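Local coordinates for catabolite control protein A (Lactococcus lactis, PDB 2O20), which probably acts as a global transcriptional regulator of carbon catabolite repression and activation, binding DNA as a member of the LacI family, at residues 174-179 and 209-214; 64-69 and 307-312; 249-254 and 271-276. The protein carries 1 engineered substitution. All blocks are in the same frame, centred on the assembly; numbering follows the deposited sequence. Where two conformers were deposited one is given.

How the contacts relate
From the first modelled residues the chain enters strand 65-70 of the larger, six-stranded parallel sheet and opens contact 2, which closes only when helix 294-309 comes back to that strand. The wide loop so formed spans both lobes of the core and holds the other two contacts, which follow one another without crossing. Contact 1 closes first, joining the C-terminal end of helix 164-177 to the turn after helix 193-208. Contact 3 then ties helix 248-260 to strand 270-272. Contacts 1 and 3 both lie at the four-stranded sheet and meet where Leu175 and Lys174 pack on Ile272; contact 2 lies on the other side of the chain's centre, its own centre about 45 Å from that of contact 1.

Contact 1: residues 174-179 and 209-214; sequences KLIDSG and ANIEFD
Ile176 alone carries the helix side of this small apolar contact: CG2 meets Ala209, CG1 meets Ile211 and CD1 touches both. Its CG2, anti to the backbone N (chi1 of -73° for CG1), lies 3.7 Å from Ala209 CB. The other branch runs on in an extended form, chi2 165°, toward Ile211, and the two isoleucines reach for each other tip to tip: Ile176 CG1 lies 4.0 Å from Ile211 CD1. Ile176 CD1 sits between both partners, 3.9 Å from Ala209 CB and 4.1 Å from Ile211 CD1. Ile211 adopts much the same rotamer, which sends its CG1 branch back toward the helix. An alanine in place of Ile176 would remove both branches and would probably leave the methyls of Ala209 and Ile211 facing a gap between the two helix ends.

Each segment lies at a Schellman motif, with Gly179 and Asn210 as the C-prime residues of positive phi. In the first, Gly179 N bonds to Ile176 O at 2.9 Å and Asn180 N to Leu175 O. Ala209 and Ile211, the residues before and after Asn210 in the chain, both turn their side chains toward Ile176. Ile211 also rests on Leu206 of helix 193-208, while Ile176 reaches Ile183 of strand 183-186, and the neighbouring Leu175 packs into the parallel sheet over strands 183-186, 242-245 and 270-272.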
ATOM      1  N   LYS D 174     -12.899  21.169  14.121  1.00 20.80           N
ATOM      2  CA  LYS D 174     -11.927  21.860  13.301  1.00 20.50           C
ATOM      3  C   LYS D 174     -12.576  22.499  12.058  1.00 19.86           C
ATOM      4  O   LYS D 174     -12.239  23.616  11.673  1.00 20.41           O
ATOM      5  CB  LYS D 174     -10.829  20.874  12.886  1.00 20.93           C
ATOM      6  CG  LYS D 174      -9.724  21.486  12.077  1.00 22.57           C
ATOM      7  CD  LYS D 174      -8.513  20.569  11.992  1.00 23.44           C
ATOM      8  CE  LYS D 174      -7.546  21.066  10.977  1.00 24.09           C
ATOM      9  NZ  LYS D 174      -6.853  22.294  11.442  1.00 24.63           N
ATOM     10  N   LEU D 175     -13.505  21.791  11.435  1.00 19.78           N
ATOM     11  CA  LEU D 175     -14.197  22.316  10.246  1.00 19.34           C
ATOM     12  C   LEU D 175     -15.224  23.403  10.660  1.00 20.41           C
ATOM     13  O   LEU D 175     -15.454  24.378   9.934  1.00 21.54           O
ATOM     14  CB  LEU D 175     -14.891  21.185   9.490  1.00 19.48           C
ATOM     15  CG  LEU D 175     -13.941  20.137   8.890  1.00 18.96           C
ATOM     16  CD1 LEU D 175     -14.680  18.920   8.371  1.00 19.15           C
ATOM     17  CD2 LEU D 175     -13.084  20.748   7.802  1.00 20.39           C
ATOM     18  N   ILE D 176     -15.841  23.226  11.815  1.00 21.07           N
ATOM     19  CA  ILE D 176     -16.734  24.271  12.374  1.00 21.26           C
ATOM     20  C   ILE D 176     -15.933  25.549  12.586  1.00 21.41           C
ATOM     21  O   ILE D 176     -16.365  26.631  12.221  1.00 20.40           O
ATOM     22  CB  ILE D 176     -17.397  23.811  13.693  1.00 21.79           C
ATOM     23  CG1 ILE D 176     -18.465  22.770  13.367  1.00 21.52           C
ATOM     24  CG2 ILE D 176     -18.064  25.012  14.464  1.00 22.90           C
ATOM     25  CD1 ILE D 176     -18.935  21.997  14.520  1.00 20.00           C
ATOM     26  N   ASP D 177     -14.739  25.413  13.148  1.00 22.05           N
ATOM     27  CA  ASP D 177     -13.938  26.574  13.493  1.00 22.87           C
ATOM     28  C   ASP D 177     -13.367  27.327  12.293  1.00 22.92           C
ATOM     29  O   ASP D 177     -13.009  28.497  12.444  1.00 23.69           O
ATOM     30  CB  ASP D 177     -12.854  26.203  14.520  1.00 22.83           C
ATOM     31  CG  ASP D 177     -13.443  25.855  15.910  1.00 25.36           C
ATOM     32  OD1 ASP D 177     -14.640  26.120  16.166  1.00 29.29           O
ATOM     33  OD2 ASP D 177     -12.702  25.311  16.752  1.00 29.49           O
ATOM     34  N   SER D 178     -13.307  26.693  11.116  1.00 23.04           N
ATOM     35  CA  SER D 178     -12.949  27.377   9.877  1.00 22.97           C
ATOM     36  C   SER D 178     -14.184  27.877   9.102  1.00 23.47           C
ATOM     37  O   SER D 178     -14.081  28.273   7.941  1.00 23.39           O
ATOM     38  CB  SER D 178     -12.029  26.496   8.997  1.00 22.32           C
ATOM     39  OG  SER D 178     -12.622  25.227   8.707  1.00 22.03           O
ATOM     40  N   GLY D 179     -15.352  27.887   9.759  1.00 23.73           N
ATOM     41  CA  GLY D 179     -16.554  28.492   9.199  1.00 23.41           C
ATOM     42  C   GLY D 179     -17.508  27.595   8.435  1.00 23.51           C
ATOM     43  O   GLY D 179     -18.473  28.085   7.844  1.00 23.25           O
ATOM     44  N   ALA D 209     -22.159  23.858  18.419  1.00 25.19           N
ATOM     45  CA  ALA D 209     -22.138  25.002  17.510  1.00 25.86           C
ATOM     46  C   ALA D 209     -23.530  25.447  17.023  1.00 25.72           C
ATOM     47  O   ALA D 209     -23.613  26.268  16.130  1.00 26.65           O
ATOM     48  CB  ALA D 209     -21.235  24.666  16.285  1.00 25.79           C
ATOM     49  N   ASN D 210     -24.604  24.883  17.579  1.00 26.24           N
ATOM     50  CA  ASN D 210     -25.986  25.180  17.161  1.00 26.58           C
ATOM     51  C   ASN D 210     -26.225  24.882  15.661  1.00 26.66           C
ATOM     52  O   ASN D 210     -26.938  25.601  14.959  1.00 26.63           O
ATOM     53  CB  ASN D 210     -26.402  26.617  17.536  0.50 26.67           C
ATOM     54  CG  ASN D 210     -26.449  26.840  19.038  0.50 26.79           C
ATOM     55  OD1 ASN D 210     -25.510  26.516  19.753  0.50 25.82           O
ATOM     56  ND2 ASN D 210     -27.544  27.419  19.518  0.50 29.27           N
ATOM     57  N   ILE D 211     -25.637  23.786  15.180  1.00 25.42           N
ATOM     58  CA  ILE D 211     -25.901  23.298  13.826  1.00 25.42           C
ATOM     59  C   ILE D 211     -26.829  22.097  13.898  1.00 25.33           C
ATOM     60  O   ILE D 211     -26.544  21.160  14.603  1.00 27.05           O
ATOM     61  CB  ILE D 211     -24.605  22.872  13.112  1.00 25.07           C
ATOM     62  CG1 ILE D 211     -23.671  24.074  12.963  1.00 24.82           C
ATOM     63  CG2 ILE D 211     -24.945  22.212  11.743  1.00 24.40           C
ATOM     64  CD1 ILE D 211     -22.261  23.714  12.782  1.00 26.71           C
ATOM     65  N   GLU D 212     -27.928  22.119  13.163  1.00 25.91           N
ATOM     66  CA  GLU D 212     -28.845  20.971  13.115  1.00 26.79           C
ATOM     67  C   GLU D 212     -28.230  19.792  12.384  1.00 27.12           C
ATOM     68  O   GLU D 212     -27.589  19.968  11.341  1.00 27.04           O
ATOM     69  CB  GLU D 212     -30.185  21.350  12.467  0.50 26.97           C
ATOM     70  CG  GLU D 212     -30.872  22.539  13.129  0.50 29.12           C
ATOM     71  CD  GLU D 212     -32.353  22.639  12.806  0.50 30.32           C
ATOM     72  OE1 GLU D 212     -33.138  22.915  13.741  0.50 32.65           O
ATOM     73  OE2 GLU D 212     -32.735  22.452  11.628  0.50 31.51           O
ATOM     74  N   PHE D 213     -28.430  18.603  12.952  1.00 26.77           N
ATOM     75  CA  PHE D 213     -28.024  17.354  12.351  1.00 26.40           C
ATOM     76  C   PHE D 213     -28.940  17.021  11.191  1.00 26.41           C
ATOM     77  O   PHE D 213     -30.143  17.176  11.267  1.00 25.41           O
ATOM     78  CB  PHE D 213     -28.055  16.216  13.390  1.00 26.56           C
ATOM     79  CG  PHE D 213     -27.911  14.842  12.803  1.00 25.77           C
ATOM     80  CD1 PHE D 213     -26.709  14.428  12.239  1.00 26.17           C
ATOM     81  CD2 PHE D 213     -28.969  13.956  12.823  1.00 27.23           C
ATOM     82  CE1 PHE D 213     -26.578  13.174  11.693  1.00 26.22           C
ATOM     83  CE2 PHE D 213     -28.848  12.702  12.277  1.00 26.71           C
ATOM     84  CZ  PHE D 213     -27.638  12.298  11.717  1.00 26.62           C
ATOM     85  N   ASP D 214     -28.352  16.533  10.113  1.00 26.00           N
ATOM     86  CA  ASP D 214     -29.093  16.191   8.914  1.00 25.68           C
ATOM     87  C   ASP D 214     -28.554  14.846   8.452  1.00 26.14           C
ATOM     88  O   ASP D 214     -27.384  14.765   8.050  1.00 25.65           O
ATOM     89  CB  ASP D 214     -28.847  17.262   7.853  1.00 25.36           C
ATOM     90  CG  ASP D 214     -29.587  16.991   6.557  1.00 25.73           C
ATOM     91  OD1 ASP D 214     -30.308  15.956   6.423  1.00 23.42           O
ATOM     92  OD2 ASP D 214     -29.449  17.838   5.656  1.00 29.44           O
TER

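Contact 2: residues 64-69 and 307-312; sequences TTVGVI and KLMLKE
Met309 meets Thr64 and Val66 through its thioether end, and all the contact between the segments is apolar. Met309 CE lies 3.8 Å from Thr64 CG2 and 3.7 Å from Val66 CG1, and its SD stands 3.9 Å from each of the same two methyls. The chain of Met309 first runs extended from the helix toward the strand and then bends at its last torsion, chi3 -67°, which brings CE within touch of both methyls. It crosses the Val66 side chain at about a right angle and that of Thr64 more obliquely. Chi1 turns the methyl of Thr64, rather than the hydroxyl, away from its own N and toward the methionine. Val66 has two conformers, so its share of the contact is less certain than that of Thr64. Both Val66 and Met309 also pack on Met302, one face of helix 294-309 thus lying over the strand; Leu305 adds to the cover of Val66.

The fold is that of the periplasmic-binding-protein-like core of LacI-family regulators. Strand 65-70 is first in sequence but lies inside the six-stranded parallel sheet of one lobe, between 95-100 and 122-125, and helix 294-309 packs against it after the chain has passed through the other lobe.

Hydrogen bonds are made within each side, not between them. Thr64 and Val66 pair with Asn95, and Val66 also with Ile97, which places the strand beside strand 95-100; Thr65 N gives its bond to the side chain of Asp121, just before strand 122-125. Just past Met309 the helix ends in a Schellman motif with Lys311, of positive phi, as C-prime residue: Glu312 N bonds to Lys307 O at 2.9 Å and Lys311 N to Leu308 O at 3.0 Å.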
ATOM      1  N   THR D  64       4.785 -21.870  18.334  1.00 27.98           N
ATOM      2  CA  THR D  64       3.561 -21.067  18.371  1.00 26.51           C
ATOM      3  C   THR D  64       3.286 -20.401  17.016  1.00 24.76           C
ATOM      4  O   THR D  64       4.212 -19.878  16.354  1.00 23.70           O
ATOM      5  CB  THR D  64       3.666 -20.026  19.497  1.00 26.45           C
ATOM      6  OG1 THR D  64       3.666 -20.717  20.755  1.00 26.54           O
ATOM      7  CG2 THR D  64       2.559 -19.009  19.445  1.00 26.06           C
ATOM      8  N   THR D  65       2.016 -20.446  16.615  1.00 23.46           N
ATOM      9  CA  THR D  65       1.605 -20.016  15.276  1.00 22.76           C
ATOM     10  C   THR D  65       0.437 -19.070  15.446  1.00 22.40           C
ATOM     11  O   THR D  65      -0.564 -19.424  16.067  1.00 21.93           O
ATOM     12  CB  THR D  65       1.216 -21.201  14.364  1.00 23.21           C
ATOM     13  OG1 THR D  65       2.349 -22.066  14.175  1.00 22.77           O
ATOM     14  CG2 THR D  65       0.720 -20.719  13.004  1.00 22.68           C
ATOM     15  N   VAL D  66       0.608 -17.873  14.879  1.00 21.64           N
ATOM     16  CA  VAL D  66      -0.381 -16.819  14.855  1.00 21.31           C
ATOM     17  C   VAL D  66      -1.029 -16.654  13.466  1.00 21.83           C
ATOM     18  O   VAL D  66      -0.327 -16.469  12.449  1.00 21.65           O
ATOM     19  CB  VAL D  66       0.185 -15.485  15.392  0.50 21.77           C
ATOM     20  CG1 VAL D  66       0.379 -15.584  16.906  0.50 21.75           C
ATOM     21  CG2 VAL D  66       1.501 -15.141  14.750  0.50 23.13           C
ATOM     22  N   GLY D  67      -2.357 -16.762  13.463  1.00 22.34           N
ATOM     23  CA  GLY D  67      -3.203 -16.484  12.286  1.00 22.67           C
ATOM     24  C   GLY D  67      -3.608 -15.015  12.250  1.00 22.89           C
ATOM     25  O   GLY D  67      -4.148 -14.489  13.221  1.00 23.11           O
ATOM     26  N   VAL D  68      -3.389 -14.360  11.110  1.00 22.48           N
ATOM     27  CA  VAL D  68      -3.775 -12.938  10.933  1.00 22.80           C
ATOM     28  C   VAL D  68      -4.677 -12.800   9.720  1.00 22.05           C
ATOM     29  O   VAL D  68      -4.283 -13.116   8.597  1.00 22.37           O
ATOM     30  CB  VAL D  68      -2.529 -12.016  10.747  1.00 23.57           C
ATOM     31  CG1 VAL D  68      -2.930 -10.549  10.704  1.00 23.73           C
ATOM     32  CG2 VAL D  68      -1.485 -12.267  11.847  1.00 24.29           C
ATOM     33  N   ILE D  69      -5.874 -12.286   9.958  1.00 22.00           N
ATOM     34  CA  ILE D  69      -6.886 -12.086   8.929  1.00 23.43           C
ATOM     35  C   ILE D  69      -7.023 -10.600   8.712  1.00 23.20           C
ATOM     36  O   ILE D  69      -7.197  -9.857   9.673  1.00 23.21           O
ATOM     37  CB  ILE D  69      -8.257 -12.625   9.351  1.00 23.80           C
ATOM     38  CG1 ILE D  69      -8.101 -14.064   9.811  1.00 27.07           C
ATOM     39  CG2 ILE D  69      -9.258 -12.487   8.161  1.00 25.30           C
ATOM     40  CD1 ILE D  69      -9.315 -14.692  10.359  1.00 28.27           C
ATOM     41  N   LYS D 307       0.302 -12.828  25.744  1.00 21.37           N
ATOM     42  CA  LYS D 307      -0.071 -13.183  27.118  1.00 21.96           C
ATOM     43  C   LYS D 307      -1.218 -14.195  27.149  1.00 22.21           C
ATOM     44  O   LYS D 307      -1.166 -15.142  27.924  1.00 22.44           O
ATOM     45  CB  LYS D 307      -0.457 -11.932  27.920  1.00 21.40           C
ATOM     46  CG  LYS D 307       0.629 -10.888  28.046  1.00 21.45           C
ATOM     47  CD  LYS D 307       0.043  -9.581  28.566  1.00 24.97           C
ATOM     48  CE  LYS D 307       1.074  -8.471  28.633  1.00 26.03           C
ATOM     49  NZ  LYS D 307       0.473  -7.240  29.208  1.00 26.47           N
ATOM     50  N   LEU D 308      -2.224 -13.994  26.295  1.00 22.62           N
ATOM     51  CA  LEU D 308      -3.365 -14.895  26.220  1.00 24.06           C
ATOM     52  C   LEU D 308      -2.917 -16.299  25.857  1.00 24.25           C
ATOM     53  O   LEU D 308      -3.371 -17.285  26.462  1.00 24.86           O
ATOM     54  CB  LEU D 308      -4.427 -14.374  25.229  1.00 23.95           C
ATOM     55  CG  LEU D 308      -5.017 -12.990  25.602  1.00 25.74           C
ATOM     56  CD1 LEU D 308      -6.100 -12.572  24.612  1.00 25.66           C
ATOM     57  CD2 LEU D 308      -5.572 -12.970  27.036  1.00 28.19           C
ATOM     58  N   MET D 309      -2.000 -16.401  24.901  1.00 24.45           N
ATOM     59  CA  MET D 309      -1.540 -17.700  24.431  1.00 24.48           C
ATOM     60  C   MET D 309      -0.693 -18.430  25.465  1.00 25.42           C
ATOM     61  O   MET D 309      -0.589 -19.634  25.403  1.00 24.80           O
ATOM     62  CB  MET D 309      -0.752 -17.556  23.125  1.00 24.52           C
ATOM     63  CG  MET D 309      -1.594 -17.056  21.953  1.00 24.39           C
ATOM     64  SD  MET D 309      -0.712 -17.114  20.371  1.00 23.41           S
ATOM     65  CE  MET D 309       0.605 -15.894  20.560  1.00 26.43           C
ATOM     66  N   LEU D 310      -0.054 -17.683  26.366  1.00 26.20           N
ATOM     67  CA  LEU D 310       0.647 -18.252  27.519  1.00 27.56           C
ATOM     68  C   LEU D 310      -0.265 -18.522  28.739  1.00 29.32           C
ATOM     69  O   LEU D 310       0.228 -18.870  29.817  1.00 28.99           O
ATOM     70  CB  LEU D 310       1.786 -17.327  27.929  1.00 27.38           C
ATOM     71  CG  LEU D 310       2.992 -17.269  26.997  1.00 27.56           C
ATOM     72  CD1 LEU D 310       3.800 -16.005  27.315  1.00 28.94           C
ATOM     73  CD2 LEU D 310       3.835 -18.498  27.103  1.00 26.99           C
ATOM     74  N   LYS D 311      -1.576 -18.373  28.545  1.00 31.46           N
ATOM     75  CA  LYS D 311      -2.602 -18.571  29.567  1.00 33.61           C
ATOM     76  C   LYS D 311      -2.495 -17.549  30.695  1.00 35.29           C
ATOM     77  O   LYS D 311      -2.969 -17.802  31.815  1.00 35.72           O
ATOM     78  CB  LYS D 311      -2.584 -20.002  30.130  1.00 33.64           C
ATOM     79  CG  LYS D 311      -2.740 -21.097  29.088  1.00 33.97           C
ATOM     80  CD  LYS D 311      -3.107 -22.434  29.729  1.00 34.98           C
ATOM     81  CE  LYS D 311      -3.060 -23.569  28.717  1.00 36.84           C
ATOM     82  NZ  LYS D 311      -3.680 -24.815  29.270  1.00 39.38           N
ATOM     83  N   GLU D 312      -1.889 -16.399  30.399  1.00 37.07           N
ATOM     84  CA  GLU D 312      -1.746 -15.326  31.379  1.00 38.72           C
ATOM     85  C   GLU D 312      -3.037 -14.518  31.420  1.00 39.57           C
ATOM     86  O   GLU D 312      -3.635 -14.191  30.378  1.00 40.03           O
ATOM     87  CB  GLU D 312      -0.542 -14.424  31.067  1.00 39.01           C
ATOM     88  CG  GLU D 312       0.684 -15.197  30.614  1.00 40.07           C
ATOM     89  CD  GLU D 312       2.001 -14.443  30.746  1.00 40.44           C
ATOM     90  OE1 GLU D 312       2.263 -13.481  29.982  1.00 43.92           O
ATOM     91  OE2 GLU D 312       2.812 -14.868  31.592  1.00 43.34           O
TER

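Contact 3: residues 249-254 and 271-276; sequences TVAVGL and IISGAN
Ala251 and Ser273 bring helix 248-260 close against segment 271-276, within the beta-alpha-beta unit formed by strand 242-245, this helix and strand 270-272. Their CA atoms are 5.6 Å apart, an approach that two such small side chains permit. The Ala251 methyl touches both side-chain atoms of Ser273, with its CB 3.3 Å from Ser273 OG and 3.6 Å from Ser273 CB. One turn along the helix, Leu254 lies aslant Ile271, its CD2 3.9 Å from Ile271 CD1. Here a chi1 of -172° swings Leu254 CG out from its backbone N and carries the branched end to Ile271, while Ile271 points its longer branch at the leucine and its CG2 toward the methyl of Ala251, 4.3 Å from CB.

Around this first shell, Ala251 also packs on Val245 and Leu254 on Ala243, both of strand 242-245, and Leu254 reaches Ile186 of strand 183-186, so the helix spans several strands of the sheet. Val252, on another side of the helix, packs on Tyr282 of the second subunit.

The buried Ser273 hydroxyl finds its polar partner in Asp248, at the start of the helix. A single carboxylate oxygen, Asp248 OD1, is gripped by three hydrogen bonds, from Ser273 OG, Ala275 N and Asn276 N.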
ATOM      1  N   THR D 249      -8.370   5.801   1.984  1.00 16.36           N
ATOM      2  CA  THR D 249      -8.550   5.538   0.559  1.00 17.39           C
ATOM      3  C   THR D 249      -9.758   6.303   0.006  1.00 16.42           C
ATOM      4  O   THR D 249      -9.700   6.856  -1.075  1.00 16.13           O
ATOM      5  CB  THR D 249      -8.776   4.057   0.261  1.00 18.17           C
ATOM      6  OG1 THR D 249      -9.719   3.543   1.219  1.00 21.82           O
ATOM      7  CG2 THR D 249      -7.472   3.275   0.320  1.00 21.29           C
ATOM      8  N   VAL D 250     -10.829   6.335   0.783  1.00 16.43           N
ATOM      9  CA  VAL D 250     -12.023   7.114   0.443  1.00 16.26           C
ATOM     10  C   VAL D 250     -11.752   8.641   0.373  1.00 15.81           C
ATOM     11  O   VAL D 250     -12.198   9.325  -0.540  1.00 15.30           O
ATOM     12  CB  VAL D 250     -13.172   6.775   1.406  1.00 16.33           C
ATOM     13  CG1 VAL D 250     -14.430   7.559   1.031  1.00 16.47           C
ATOM     14  CG2 VAL D 250     -13.435   5.249   1.437  1.00 17.19           C
ATOM     15  N   ALA D 251     -11.030   9.161   1.357  1.00 15.06           N
ATOM     16  CA  ALA D 251     -10.655  10.579   1.429  1.00 14.87           C
ATOM     17  C   ALA D 251      -9.822  11.008   0.263  1.00 15.63           C
ATOM     18  O   ALA D 251     -10.014  12.106  -0.236  1.00 15.54           O
ATOM     19  CB  ALA D 251      -9.894  10.887   2.703  1.00 14.54           C
ATOM     20  N   VAL D 252      -8.856  10.159  -0.100  1.00 15.87           N
ATOM     21  CA  VAL D 252      -7.986  10.431  -1.223  1.00 16.92           C
ATOM     22  C   VAL D 252      -8.800  10.447  -2.525  1.00 16.41           C
ATOM     23  O   VAL D 252      -8.540  11.289  -3.397  1.00 17.00           O
ATOM     24  CB  VAL D 252      -6.801   9.440  -1.320  1.00 17.36           C
ATOM     25  CG1 VAL D 252      -5.958   9.700  -2.547  1.00 18.31           C
ATOM     26  CG2 VAL D 252      -5.903   9.530  -0.083  1.00 18.84           C
ATOM     27  N   GLY D 253      -9.770   9.531  -2.650  1.00 15.73           N
ATOM     28  CA  GLY D 253     -10.714   9.537  -3.761  1.00 16.19           C
ATOM     29  C   GLY D 253     -11.574  10.786  -3.866  1.00 15.71           C
ATOM     30  O   GLY D 253     -11.711  11.353  -4.962  1.00 17.31           O
ATOM     31  N   LEU D 254     -12.117  11.238  -2.737  1.00 16.47           N
ATOM     32  CA  LEU D 254     -12.894  12.484  -2.645  1.00 16.81           C
ATOM     33  C   LEU D 254     -12.052  13.684  -3.067  1.00 16.44           C
ATOM     34  O   LEU D 254     -12.491  14.495  -3.896  1.00 15.49           O
ATOM     35  CB  LEU D 254     -13.431  12.705  -1.209  1.00 17.20           C
ATOM     36  CG  LEU D 254     -14.405  13.879  -1.054  1.00 16.80           C
ATOM     37  CD1 LEU D 254     -15.674  13.549  -1.785  1.00 16.34           C
ATOM     38  CD2 LEU D 254     -14.685  14.205   0.392  1.00 16.88           C
ATOM     39  N   ILE D 271     -11.282  18.839   3.522  1.00 17.11           N
ATOM     40  CA  ILE D 271     -11.344  17.401   3.787  1.00 16.76           C
ATOM     41  C   ILE D 271     -10.398  17.027   4.960  1.00 16.56           C
ATOM     42  O   ILE D 271      -9.250  17.454   5.015  1.00 16.11           O
ATOM     43  CB  ILE D 271     -10.948  16.554   2.544  1.00 16.87           C
ATOM     44  CG1 ILE D 271     -11.854  16.874   1.355  1.00 17.42           C
ATOM     45  CG2 ILE D 271     -11.023  15.043   2.862  1.00 17.36           C
ATOM     46  CD1 ILE D 271     -11.410  16.242   0.036  1.00 19.48           C
ATOM     47  N   ILE D 272     -10.907  16.198   5.866  1.00 16.75           N
ATOM     48  CA  ILE D 272     -10.088  15.604   6.928  1.00 17.63           C
ATOM     49  C   ILE D 272     -10.272  14.086   6.837  1.00 16.75           C
ATOM     50  O   ILE D 272     -11.391  13.593   6.849  1.00 17.87           O
ATOM     51  CB  ILE D 272     -10.489  16.132   8.347  1.00 17.65           C
ATOM     52  CG1 ILE D 272     -10.390  17.658   8.400  1.00 18.06           C
ATOM     53  CG2 ILE D 272      -9.561  15.462   9.430  1.00 18.17           C
ATOM     54  CD1 ILE D 272     -10.828  18.293   9.728  1.00 19.55           C
ATOM     55  N   SER D 273      -9.173  13.366   6.683  1.00 17.66           N
ATOM     56  CA  SER D 273      -9.156  11.910   6.637  1.00 17.90           C
ATOM     57  C   SER D 273      -9.018  11.245   8.029  1.00 18.88           C
ATOM     58  O   SER D 273      -8.850  11.901   9.051  1.00 17.87           O
ATOM     59  CB  SER D 273      -8.018  11.451   5.697  1.00 18.94           C
ATOM     60  OG  SER D 273      -8.154  10.073   5.360  1.00 19.91           O
ATOM     61  N   GLY D 274      -9.107   9.923   8.032  1.00 20.42           N
ATOM     62  CA  GLY D 274      -9.293   9.161   9.236  1.00 21.71           C
ATOM     63  C   GLY D 274      -8.110   8.494   9.928  1.00 21.07           C
ATOM     64  O   GLY D 274      -8.235   8.188  11.122  1.00 21.70           O
ATOM     65  N   ALA D 275      -6.993   8.239   9.241  1.00 21.11           N
ATOM     66  CA  ALA D 275      -5.856   7.495   9.866  1.00 20.63           C
ATOM     67  C   ALA D 275      -4.405   7.888   9.539  1.00 19.52           C
ATOM     68  O   ALA D 275      -3.469   7.520  10.288  1.00 19.81           O
ATOM     69  CB  ALA D 275      -6.032   5.961   9.627  1.00 21.16           C
ATOM     70  N   ASN D 276      -4.194   8.627   8.457  1.00 19.52           N
ATOM     71  CA  ASN D 276      -2.859   8.981   7.991  1.00 19.45           C
ATOM     72  C   ASN D 276      -1.999   7.750   7.672  1.00 18.53           C
ATOM     73  O   ASN D 276      -0.820   7.694   8.044  1.00 18.30           O
ATOM     74  CB  ASN D 276      -2.136   9.829   9.042  1.00 20.02           C
ATOM     75  CG  ASN D 276      -1.011  10.618   8.469  1.00 21.75           C
ATOM     76  OD1 ASN D 276      -1.114  11.120   7.353  1.00 25.73           O
ATOM     77  ND2 ASN D 276       0.085  10.718   9.209  1.00 22.68           N
TER